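Local coordinates for protein methyltransferase FkbM (Methylobacillus flagellatus KT, PDB 2PY6) that is probably a methyltransferase of the FkbM family, transferring methyl groups to a substrate that is not established, at residues A[16-30]-A[188-200]. Numbering follows the deposited sequence.
Sequences PLAMNDSFLAAADAL and QTLYAVLNFHLTC. With EDO (1,2-ethanediol), chain E; EDO (1,2-ethanediol), chain C.
F23 of helix 19-32 sits as a knob in a hole made by Y191, L194, N195 and L198 of helix 184-199. The two helices pack knobs-into-holes and nearly parallel, with 28° between the axes of segments 19-30 and 188-199. L198 returns the fit, entering between F23, A26, A27 and L30. The F23 side chain has CG anti to the backbone N (chi1 163°), which swings its ring across Y191. The ring planes meet obliquely at 45°, with F23 CD2 3.5 Å from Y191 CE1. F23 CE1 meets L194 CD1 at 3.6 Å, and N195 OD1 lies at the ring's edge, in its plane. One face of the Y191 ring takes a CH-pi contact from N20 CA, 3.9 Å from the ring centroid. With an alanine in place of Y191, the ring under N20 CA is gone, and F23 would probably have a gap along one side and be freer to turn. I167 and I171, from helices 164-169 and 171-180, also touch F23. Just before helix 19-32, P16 O accepts from Q188 NE2 at 2.7 Å; the same NE2 also bonds G220 O of the second subunit, so this part borders a subunit interface. N195 ND2 gives M19 O a nearly straight bond of 3.1 Å, in the carbonyl plane and on a lone pair; the same oxygen also accepts from F23 N and S22 OG.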
ATOM      1  N   PRO A  16       8.524 -23.033 -30.875  1.00 43.88           N
ATOM      2  CA  PRO A  16       9.487 -21.964 -30.843  1.00 41.00           C
ATOM      3  C   PRO A  16      10.805 -22.388 -31.455  1.00 40.13           C
ATOM      4  O   PRO A  16      11.711 -21.561 -31.593  1.00 42.75           O
ATOM      5  CB  PRO A  16       9.616 -21.672 -29.345  1.00 39.29           C
ATOM      6  CG  PRO A  16       9.435 -22.963 -28.725  1.00 41.48           C
ATOM      7  CD  PRO A  16       8.428 -23.697 -29.557  1.00 44.41           C
ATOM      8  N   LEU A  17      10.925 -23.663 -31.820  1.00 36.53           N
ATOM      9  CA  LEU A  17      12.131 -24.133 -32.442  1.00 35.41           C
ATOM     10  C   LEU A  17      12.076 -24.011 -33.966  1.00 36.00           C
ATOM     11  O   LEU A  17      13.066 -24.378 -34.618  1.00 35.95           O
ATOM     12  CB  LEU A  17      12.462 -25.560 -31.985  1.00 34.51           C
ATOM     13  CG  LEU A  17      13.007 -25.644 -30.555  1.00 31.88           C
ATOM     14  CD1 LEU A  17      13.352 -27.048 -30.230  1.00 30.35           C
ATOM     15  CD2 LEU A  17      14.238 -24.778 -30.323  1.00 33.27           C
ATOM     16  N   ALA A  18      10.963 -23.455 -34.498  1.00 32.00           N
ATOM     17  CA  ALA A  18      10.744 -23.269 -35.944  1.00 32.57           C
ATOM     18  C   ALA A  18      10.037 -21.931 -36.246  1.00 29.87           C
ATOM     19  O   ALA A  18       9.118 -21.845 -37.057  1.00 26.90           O
ATOM     20  CB  ALA A  18       9.915 -24.429 -36.495  1.00 32.66           C
HETATM   21  N   MSE A  19      10.464 -20.886 -35.563  1.00 27.96           N
HETATM   22  CA  MSE A  19       9.881 -19.576 -35.757  1.00 27.11           C
HETATM   23  C   MSE A  19      10.172 -18.919 -37.083  1.00 26.97           C
HETATM   24  O   MSE A  19       9.475 -17.970 -37.467  1.00 26.61           O
HETATM   25  CB  MSE A  19      10.224 -18.657 -34.605  1.00 26.55           C
HETATM   26  CG  MSE A  19       9.714 -19.245 -33.297  1.00 32.85           C
HETATM   27 SE   MSE A  19       9.296 -17.850 -32.197  0.75 28.61          SE
HETATM   28  CE  MSE A  19       9.280 -18.476 -30.496  1.00 24.00           C
ATOM     29  N   ASN A  20      11.202 -19.413 -37.756  1.00 28.40           N
ATOM     30  CA  ASN A  20      11.537 -19.000 -39.119  1.00 29.95           C
ATOM     31  C   ASN A  20      10.412 -19.479 -40.046  1.00 31.27           C
ATOM     32  O   ASN A  20       9.904 -18.723 -40.882  1.00 32.23           O
ATOM     33  CB  ASN A  20      12.926 -19.549 -39.537  1.00 30.07           C
ATOM     34  CG  ASN A  20      13.053 -21.090 -39.408  1.00 36.70           C
ATOM     35  OD1 ASN A  20      12.541 -21.726 -38.463  1.00 39.84           O
ATOM     36  ND2 ASN A  20      13.737 -21.683 -40.368  1.00 32.10           N
ATOM     37  N   ASP A  21       9.967 -20.714 -39.839  1.00 29.72           N
ATOM     38  CA  ASP A  21       8.888 -21.247 -40.636  1.00 30.42           C
ATOM     39  C   ASP A  21       7.574 -20.523 -40.397  1.00 28.84           C
ATOM     40  O   ASP A  21       6.887 -20.149 -41.358  1.00 27.40           O
ATOM     41  CB  ASP A  21       8.736 -22.741 -40.390  1.00 31.47           C
ATOM     42  CG  ASP A  21       9.903 -23.538 -40.952  1.00 28.11           C
ATOM     43  OD1 ASP A  21      10.558 -23.060 -41.898  1.00 40.06           O
ATOM     44  OD2 ASP A  21      10.135 -24.659 -40.480  1.00 41.05           O
ATOM     45  N   SER A  22       7.217 -20.339 -39.132  1.00 28.87           N
ATOM     46  CA  SER A  22       5.990 -19.639 -38.792  1.00 29.09           C
ATOM     47  C   SER A  22       6.013 -18.184 -39.329  1.00 28.16           C
ATOM     48  O   SER A  22       4.964 -17.623 -39.718  1.00 27.78           O
ATOM     49  CB  SER A  22       5.713 -19.728 -37.272  1.00 28.63           C
ATOM     50  OG  SER A  22       6.732 -19.111 -36.520  1.00 33.87           O
ATOM     51  N   PHE A  23       7.202 -17.577 -39.358  1.00 26.92           N
ATOM     52  CA  PHE A  23       7.380 -16.207 -39.872  1.00 26.05           C
ATOM     53  C   PHE A  23       6.924 -16.077 -41.334  1.00 27.07           C
ATOM     54  O   PHE A  23       6.146 -15.169 -41.681  1.00 27.24           O
ATOM     55  CB  PHE A  23       8.855 -15.739 -39.696  1.00 24.55           C
ATOM     56  CG  PHE A  23       9.254 -14.535 -40.542  1.00 25.97           C
ATOM     57  CD1 PHE A  23       8.765 -13.262 -40.260  1.00 26.30           C
ATOM     58  CD2 PHE A  23      10.159 -14.679 -41.593  1.00 29.07           C
ATOM     59  CE1 PHE A  23       9.153 -12.156 -41.004  1.00 28.84           C
ATOM     60  CE2 PHE A  23      10.567 -13.578 -42.332  1.00 29.77           C
ATOM     61  CZ  PHE A  23      10.068 -12.307 -42.037  1.00 31.18           C
ATOM     62  N   LEU A  24       7.406 -16.978 -42.167  1.00 27.76           N
ATOM     63  CA  LEU A  24       7.098 -16.965 -43.583  1.00 29.70           C
ATOM     64  C   LEU A  24       5.642 -17.281 -43.832  1.00 29.12           C
ATOM     65  O   LEU A  24       5.001 -16.627 -44.644  1.00 30.74           O
ATOM     66  CB  LEU A  24       8.007 -17.947 -44.320  1.00 33.15           C
ATOM     67  CG  LEU A  24       9.488 -17.580 -44.329  1.00 33.13           C
ATOM     68  CD1 LEU A  24      10.338 -18.655 -45.052  1.00 34.88           C
ATOM     69  CD2 LEU A  24       9.692 -16.234 -44.978  1.00 38.11           C
ATOM     70  N   ALA A  25       5.119 -18.276 -43.129  1.00 30.42           N
ATOM     71  CA  ALA A  25       3.697 -18.642 -43.217  1.00 30.11           C
ATOM     72  C   ALA A  25       2.787 -17.494 -42.766  1.00 30.44           C
ATOM     73  O   ALA A  25       1.750 -17.247 -43.369  1.00 35.15           O
ATOM     74  CB  ALA A  25       3.410 -19.878 -42.353  1.00 30.37           C
ATOM     75  N   ALA A  26       3.152 -16.812 -41.690  1.00 29.74           N
ATOM     76  CA  ALA A  26       2.339 -15.697 -41.213  1.00 30.69           C
ATOM     77  C   ALA A  26       2.354 -14.528 -42.210  1.00 29.01           C
ATOM     78  O   ALA A  26       1.349 -13.885 -42.453  1.00 28.90           O
ATOM     79  CB  ALA A  26       2.804 -15.252 -39.871  1.00 29.71           C
ATOM     80  N   ALA A  27       3.508 -14.264 -42.796  1.00 29.77           N
ATOM     81  CA  ALA A  27       3.644 -13.183 -43.737  1.00 28.51           C
ATOM     82  C   ALA A  27       2.843 -13.463 -45.007  1.00 29.59           C
ATOM     83  O   ALA A  27       2.228 -12.559 -45.579  1.00 29.85           O
ATOM     84  CB  ALA A  27       5.105 -12.973 -44.053  1.00 30.86           C
ATOM     85  N   ASP A  28       2.832 -14.716 -45.440  1.00 27.53           N
ATOM     86  CA  ASP A  28       2.044 -15.060 -46.608  1.00 31.21           C
ATOM     87  C   ASP A  28       0.557 -14.962 -46.322  1.00 30.16           C
ATOM     88  O   ASP A  28      -0.189 -14.459 -47.168  1.00 30.90           O
ATOM     89  CB  ASP A  28       2.408 -16.436 -47.157  1.00 31.83           C
ATOM     90  CG  ASP A  28       3.776 -16.452 -47.874  1.00 42.79           C
ATOM     91  OD1 ASP A  28       4.389 -15.376 -48.082  1.00 40.59           O
ATOM     92  OD2 ASP A  28       4.234 -17.562 -48.237  1.00 53.60           O
ATOM     93  N   ALA A  29       0.145 -15.405 -45.128  1.00 29.47           N
ATOM     94  CA  ALA A  29      -1.257 -15.405 -44.725  1.00 27.44           C
ATOM     95  C   ALA A  29      -1.788 -13.979 -44.673  1.00 25.67           C
ATOM     96  O   ALA A  29      -2.807 -13.683 -45.288  1.00 22.49           O
ATOM     97  CB  ALA A  29      -1.418 -16.103 -43.389  1.00 28.96           C
ATOM     98  N   LEU A  30      -1.061 -13.099 -43.977  1.00 26.82           N
ATOM     99  CA  LEU A  30      -1.421 -11.672 -43.879  1.00 27.07           C
ATOM    100  C   LEU A  30      -1.485 -10.922 -45.216  1.00 25.28           C
ATOM    101  O   LEU A  30      -2.365 -10.057 -45.424  1.00 24.42           O
ATOM    102  CB  LEU A  30      -0.440 -10.941 -42.945  1.00 25.55           C
ATOM    103  CG  LEU A  30      -0.757  -9.455 -42.686  1.00 28.01           C
ATOM    104  CD1 LEU A  30      -2.102  -9.203 -42.014  1.00 25.40           C
ATOM    105  CD2 LEU A  30       0.329  -8.836 -41.860  1.00 32.56           C
ATOM    106  N   GLN A 188      16.299 -16.473 -32.980  1.00 28.09           N
ATOM    107  CA  GLN A 188      14.983 -16.814 -32.436  1.00 28.54           C
ATOM    108  C   GLN A 188      14.242 -15.536 -31.977  1.00 29.42           C
ATOM    109  O   GLN A 188      13.032 -15.359 -32.218  1.00 29.64           O
ATOM    110  CB  GLN A 188      15.106 -17.818 -31.303  1.00 28.19           C
ATOM    111  CG  GLN A 188      13.763 -18.560 -31.003  1.00 30.28           C
ATOM    112  CD  GLN A 188      13.798 -19.294 -29.678  1.00 35.13           C
ATOM    113  OE1 GLN A 188      14.491 -18.874 -28.725  1.00 39.66           O
ATOM    114  NE2 GLN A 188      13.063 -20.402 -29.603  1.00 33.88           N
ATOM    115  N   THR A 189      14.970 -14.642 -31.323  1.00 29.24           N
ATOM    116  CA  THR A 189      14.389 -13.388 -30.860  1.00 26.54           C
ATOM    117  C   THR A 189      13.871 -12.572 -32.034  1.00 27.72           C
ATOM    118  O   THR A 189      12.733 -12.071 -31.981  1.00 26.64           O
ATOM    119  CB  THR A 189      15.401 -12.603 -30.046  1.00 26.80           C
ATOM    120  OG1 THR A 189      15.758 -13.366 -28.882  1.00 26.45           O
ATOM    121  CG2 THR A 189      14.847 -11.247 -29.647  1.00 28.82           C
ATOM    122  N   LEU A 190      14.682 -12.431 -33.093  1.00 28.09           N
ATOM    123  CA  LEU A 190      14.237 -11.672 -34.259  1.00 27.36           C
ATOM    124  C   LEU A 190      12.916 -12.195 -34.776  1.00 27.82           C
ATOM    125  O   LEU A 190      11.966 -11.447 -34.950  1.00 24.31           O
ATOM    126  CB  LEU A 190      15.256 -11.710 -35.406  1.00 28.68           C
ATOM    127  CG  LEU A 190      14.821 -10.997 -36.706  1.00 26.22           C
ATOM    128  CD1 LEU A 190      14.624  -9.484 -36.435  1.00 29.23           C
ATOM    129  CD2 LEU A 190      15.765 -11.211 -37.865  1.00 30.02           C
ATOM    130  N   TYR A 191      12.873 -13.503 -35.063  1.00 28.91           N
ATOM    131  CA  TYR A 191      11.668 -14.115 -35.595  1.00 24.38           C
ATOM    132  C   TYR A 191      10.464 -14.029 -34.662  1.00 26.56           C
ATOM    133  O   TYR A 191       9.351 -13.804 -35.127  1.00 27.97           O
ATOM    134  CB  TYR A 191      11.918 -15.535 -36.059  1.00 27.52           C
ATOM    135  CG  TYR A 191      12.751 -15.630 -37.337  1.00 27.35           C
ATOM    136  CD1 TYR A 191      12.362 -14.989 -38.505  1.00 33.58           C
ATOM    137  CD2 TYR A 191      13.890 -16.410 -37.384  1.00 34.02           C
ATOM    138  CE1 TYR A 191      13.111 -15.085 -39.664  1.00 40.22           C
ATOM    139  CE2 TYR A 191      14.642 -16.512 -38.531  1.00 31.06           C
ATOM    140  CZ  TYR A 191      14.253 -15.864 -39.672  1.00 33.73           C
ATOM    141  OH  TYR A 191      15.010 -15.982 -40.830  1.00 34.77           O
ATOM    142  N   ALA A 192      10.699 -14.100 -33.350  1.00 26.90           N
ATOM    143  CA  ALA A 192       9.631 -13.971 -32.343  1.00 29.27           C
ATOM    144  C   ALA A 192       9.006 -12.553 -32.393  1.00 27.46           C
ATOM    145  O   ALA A 192       7.786 -12.383 -32.395  1.00 26.09           O
ATOM    146  CB  ALA A 192      10.183 -14.308 -30.945  1.00 26.91           C
ATOM    147  N   VAL A 193       9.845 -11.526 -32.498  1.00 30.54           N
ATOM    148  CA  VAL A 193       9.328 -10.146 -32.587  1.00 31.33           C
ATOM    149  C   VAL A 193       8.517  -9.892 -33.869  1.00 31.27           C
ATOM    150  O   VAL A 193       7.478  -9.256 -33.841  1.00 33.96           O
ATOM    151  CB  VAL A 193      10.488  -9.143 -32.495  1.00 32.10           C
ATOM    152  CG1 VAL A 193      10.025  -7.683 -32.838  1.00 34.93           C
ATOM    153  CG2 VAL A 193      11.127  -9.237 -31.112  1.00 38.57           C
ATOM    154  N   LEU A 194       9.033 -10.365 -34.993  1.00 31.01           N
ATOM    155  CA  LEU A 194       8.362 -10.225 -36.271  1.00 29.90           C
ATOM    156  C   LEU A 194       7.079 -11.051 -36.278  1.00 28.64           C
ATOM    157  O   LEU A 194       6.083 -10.616 -36.833  1.00 34.44           O
ATOM    158  CB  LEU A 194       9.280 -10.647 -37.401  1.00 28.42           C
ATOM    159  CG  LEU A 194      10.623  -9.921 -37.526  1.00 31.43           C
ATOM    160  CD1 LEU A 194      11.402 -10.534 -38.685  1.00 24.12           C
ATOM    161  CD2 LEU A 194      10.514  -8.393 -37.703  1.00 29.23           C
ATOM    162  N   ASN A 195       7.093 -12.225 -35.668  1.00 26.29           N
ATOM    163  CA  ASN A 195       5.875 -13.021 -35.560  1.00 27.01           C
ATOM    164  C   ASN A 195       4.835 -12.318 -34.692  1.00 27.45           C
ATOM    165  O   ASN A 195       3.665 -12.336 -35.042  1.00 27.56           O
ATOM    166  CB  ASN A 195       6.151 -14.439 -35.089  1.00 29.80           C
ATOM    167  CG  ASN A 195       6.855 -15.268 -36.148  1.00 34.20           C
ATOM    168  OD1 ASN A 195       6.885 -14.884 -37.295  1.00 41.54           O
ATOM    169  ND2 ASN A 195       7.463 -16.365 -35.753  1.00 29.80           N
ATOM    170  N   PHE A 196       5.235 -11.674 -33.589  1.00 28.07           N
ATOM    171  CA  PHE A 196       4.251 -10.897 -32.821  1.00 28.39           C
ATOM    172  C   PHE A 196       3.485  -9.849 -33.683  1.00 27.76           C
ATOM    173  O   PHE A 196       2.254  -9.776 -33.654  1.00 27.54           O
ATOM    174  CB  PHE A 196       4.905 -10.192 -31.651  1.00 28.77           C
ATOM    175  CG  PHE A 196       4.049  -9.088 -31.079  1.00 27.14           C
ATOM    176  CD1 PHE A 196       2.911  -9.387 -30.380  1.00 21.31           C
ATOM    177  CD2 PHE A 196       4.380  -7.750 -31.292  1.00 30.55           C
ATOM    178  CE1 PHE A 196       2.133  -8.365 -29.857  1.00 33.66           C
ATOM    179  CE2 PHE A 196       3.607  -6.732 -30.784  1.00 36.20           C
ATOM    180  CZ  PHE A 196       2.497  -7.040 -30.052  1.00 27.21           C
ATOM    181  N   HIS A 197       4.235  -9.044 -34.430  1.00 27.90           N
ATOM    182  CA  HIS A 197       3.677  -8.042 -35.326  1.00 28.91           C
ATOM    183  C   HIS A 197       2.835  -8.664 -36.450  1.00 29.47           C
ATOM    184  O   HIS A 197       1.802  -8.135 -36.797  1.00 26.37           O
ATOM    185  CB  HIS A 197       4.776  -7.130 -35.920  1.00 33.71           C
ATOM    186  CG  HIS A 197       5.516  -6.312 -34.896  1.00 32.59           C
ATOM    187  ND1 HIS A 197       4.920  -5.304 -34.169  1.00 32.78           N
ATOM    188  CD2 HIS A 197       6.804  -6.368 -34.475  1.00 38.36           C
ATOM    189  CE1 HIS A 197       5.800  -4.796 -33.321  1.00 33.85           C
ATOM    190  NE2 HIS A 197       6.953  -5.423 -33.490  1.00 32.94           N
ATOM    191  N   LEU A 198       3.261  -9.791 -37.018  1.00 28.19           N
ATOM    192  CA  LEU A 198       2.472 -10.413 -38.082  1.00 25.89           C
ATOM    193  C   LEU A 198       1.151 -11.028 -37.580  1.00 26.76           C
ATOM    194  O   LEU A 198       0.160 -10.994 -38.276  1.00 21.97           O
ATOM    195  CB  LEU A 198       3.282 -11.483 -38.818  1.00 22.48           C
ATOM    196  CG  LEU A 198       4.455 -11.007 -39.667  1.00 19.68           C
ATOM    197  CD1 LEU A 198       5.308 -12.169 -40.096  1.00 20.70           C
ATOM    198  CD2 LEU A 198       3.977 -10.223 -40.853  1.00 20.69           C
ATOM    199  N   THR A 199       1.168 -11.579 -36.371  1.00 25.91           N
ATOM    200  CA  THR A 199       0.039 -12.321 -35.827  1.00 27.89           C
ATOM    201  C   THR A 199      -0.781 -11.670 -34.737  1.00 27.31           C
ATOM    202  O   THR A 199      -1.890 -12.143 -34.481  1.00 26.55           O
ATOM    203  CB  THR A 199       0.522 -13.616 -35.173  1.00 26.30           C
ATOM    204  OG1 THR A 199       1.334 -13.302 -34.050  1.00 29.45           O
ATOM    205  CG2 THR A 199       1.324 -14.469 -36.164  1.00 31.31           C
ATOM    206  N   CYS A 200      -0.237 -10.629 -34.101  1.00 27.43           N
ATOM    207  CA  CYS A 200      -0.851  -9.941 -32.938  1.00 29.08           C
ATOM    208  C   CYS A 200      -0.856 -10.840 -31.694  1.00 29.12           C
ATOM    209  O   CYS A 200      -1.628 -10.606 -30.799  1.00 31.05           O
ATOM    210  CB  CYS A 200      -2.299  -9.488 -33.203  1.00 31.63           C
ATOM    211  SG  CYS A 200      -2.575  -8.496 -34.657  1.00 29.62           S
TER
HETATM  212  C1  EDO E 412      13.440 -19.791 -34.588  1.00 41.21           C
HETATM  213  O1  EDO E 412      13.204 -21.005 -33.856  1.00 27.98           O
HETATM  214  C2  EDO E 412      14.879 -19.609 -35.031  1.00 29.86           C
HETATM  215  O2  EDO E 412      14.967 -19.530 -36.473  1.00 47.45           O
HETATM  216  C1  EDO C 410       0.570  -5.864 -34.990  1.00 32.09           C
HETATM  217  O1  EDO C 410       0.118  -7.037 -34.370  1.00 43.26           O
HETATM  218  C2  EDO C 410       1.397  -5.025 -34.021  1.00 34.76           C
HETATM  219  O2  EDO C 410       2.589  -4.555 -34.672  1.00 21.36           O